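Local structure of FMN-dependent nitronate monooxygenase (Shewanella oneidensis, 5LSM) at residues E88-A91 and P92-E96. The protein probably oxidises propionate 3-nitronate with molecular oxygen to 3-oxopropanoate, using a bound FMN cofactor. Sequence-based numbering, arbitrary orientation.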
loop_
_atom_site.group_PDB
_atom_site.type_symbol
_atom_site.label_atom_id
_atom_site.label_comp_id
_atom_site.label_asym_id
_atom_site.label_seq_id
_atom_site.Cartn_x
_atom_site.Cartn_y
_atom_site.Cartn_z
ATOM N N GLU A 88 16.944 28.659 -4.464
ATOM C CA GLU A 88 16.886 29.297 -5.779
ATOM C C GLU A 88 15.697 28.787 -6.565
ATOM O O GLU A 88 15.026 29.551 -7.251
ATOM C CB GLU A 88 18.178 29.001 -6.559
ATOM C CG GLU A 88 18.332 29.781 -7.853
ATOM C CD GLU A 88 19.478 29.271 -8.711
ATOM O OE1 GLU A 88 20.353 28.540 -8.187
ATOM O OE2 GLU A 88 19.514 29.619 -9.912
ATOM N N GLN A 89 15.460 27.482 -6.483
ATOM C CA GLN A 89 14.314 26.856 -7.145
ATOM C C GLN A 89 12.944 27.371 -6.678
ATOM O O GLN A 89 11.982 27.374 -7.446
ATOM C CB GLN A 89 14.357 25.363 -6.912
ATOM C CG GLN A 89 15.535 24.671 -7.548
ATOM C CD GLN A 89 15.113 23.404 -8.243
ATOM O OE1 GLN A 89 14.044 23.344 -8.868
ATOM N NE2 GLN A 89 15.921 22.369 -8.108
ATOM N N LEU A 90 12.853 27.769 -5.416
ATOM C CA LEU A 90 11.600 28.282 -4.858
ATOM C C LEU A 90 11.378 29.794 -5.089
ATOM O O LEU A 90 10.331 30.335 -4.716
ATOM C CB LEU A 90 11.535 27.972 -3.360
ATOM C CG LEU A 90 11.760 26.503 -3.006
ATOM C CD1 LEU A 90 11.882 26.324 -1.499
ATOM C CD2 LEU A 90 10.641 25.645 -3.569
ATOM N N ALA A 91 12.351 30.463 -5.714
ATOM C CA ALA A 91 12.309 31.913 -5.886
ATOM C C ALA A 91 10.943 32.448 -6.393
ATOM O O ALA A 91 10.420 33.412 -5.847
ATOM C CB ALA A 91 13.445 32.360 -6.796
ATOM N N PRO A 92 10.342 31.785 -7.395
ATOM C CA PRO A 92 9.030 32.203 -7.888
ATOM C C PRO A 92 7.936 32.318 -6.821
ATOM O O PRO A 92 7.118 33.250 -6.869
ATOM C CB PRO A 92 8.667 31.099 -8.878
ATOM C CG PRO A 92 9.977 30.606 -9.382
ATOM C CD PRO A 92 10.913 30.698 -8.215
ATOM N N TYR A 93 7.901 31.376 -5.881
ATOM C CA TYR A 93 6.929 31.446 -4.795
ATOM C C TYR A 93 7.238 32.594 -3.867
ATOM O O TYR A 93 6.333 33.291 -3.428
ATOM C CB TYR A 93 6.867 30.145 -4.003
ATOM C CG TYR A 93 6.503 28.951 -4.838
ATOM C CD1 TYR A 93 5.309 28.916 -5.564
ATOM C CD2 TYR A 93 7.365 27.868 -4.932
ATOM C CE1 TYR A 93 4.991 27.833 -6.365
ATOM C CE2 TYR A 93 7.057 26.777 -5.716
ATOM C CZ TYR A 93 5.871 26.761 -6.434
ATOM O OH TYR A 93 5.592 25.659 -7.201
ATOM N N PHE A 94 8.512 32.797 -3.567
ATOM C CA PHE A 94 8.899 33.895 -2.699
ATOM C C PHE A 94 8.444 35.213 -3.301
ATOM O O PHE A 94 7.843 36.040 -2.622
ATOM C CB PHE A 94 10.409 33.909 -2.497
ATOM C CG PHE A 94 10.922 32.726 -1.752
ATOM C CD1 PHE A 94 10.319 32.321 -0.575
ATOM C CD2 PHE A 94 12.001 32.014 -2.225
ATOM C CE1 PHE A 94 10.805 31.239 0.129
ATOM C CE2 PHE A 94 12.495 30.936 -1.528
ATOM C CZ PHE A 94 11.883 30.532 -0.363
ATOM N N ALA A 95 8.678 35.367 -4.593
ATOM C CA ALA A 95 8.151 36.501 -5.345
ATOM C C ALA A 95 6.612 36.607 -5.263
ATOM O O ALA A 95 6.067 37.655 -4.949
ATOM C CB ALA A 95 8.605 36.410 -6.798
ATOM N N GLU A 96 5.917 35.529 -5.595
ATOM C CA GLU A 96 4.455 35.538 -5.575
ATOM C C GLU A 96 3.945 36.041 -4.223
ATOM O O GLU A 96 3.198 37.006 -4.153
ATOM C CB GLU A 96 3.916 34.140 -5.891
ATOM C CG GLU A 96 2.424 33.975 -5.660
ATOM C CD GLU A 96 1.906 32.634 -6.122
ATOM O OE1 GLU A 96 2.730 31.816 -6.583
ATOM O OE2 GLU A 96 0.674 32.404 -6.031
#
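The carbonyl of Leu90 serves two amide donors one and two peptides beyond Pro92. Phe94 N lies 3.3 Å from Leu90 O with a nearly straight N-H (163°), whereas the bond from Tyr93 N to Leu90 O is weak, bent to 127°. One residue on, Ala95 N reaches Ala91 O at 2.9 Å, a regular i to i+4 bond. Pro92 N has no hydrogen to give, so it cannot make the i to i+4 bond back to Glu88 O that an unbroken helix would have; its ring carbon CD lies 3.6 Å from Gln89 O instead. Ala91 N is still spent on the preceding turn, bonding Glu88 O.

With CG anti to its carbonyl carbon (chi1 -66°), Phe94 swings its ring back so that CE2 meets Leu90 CB at 3.6 Å. Cutting Phe94 back to alanine would probably leave a gap beside Leu90 CB and Leu307. Tyr93 CD2 only grazes Leu90 CD2, at 4.2 Å; its OH is satisfied by Glu286, and Glu96 forms a salt bridge with Arg282. Both anchor the segment to helix 282-287. This is a helix-to-helix junction with proline in the first turn of helix 91-97, far from the flavin of this TIM-barrel-related enzyme.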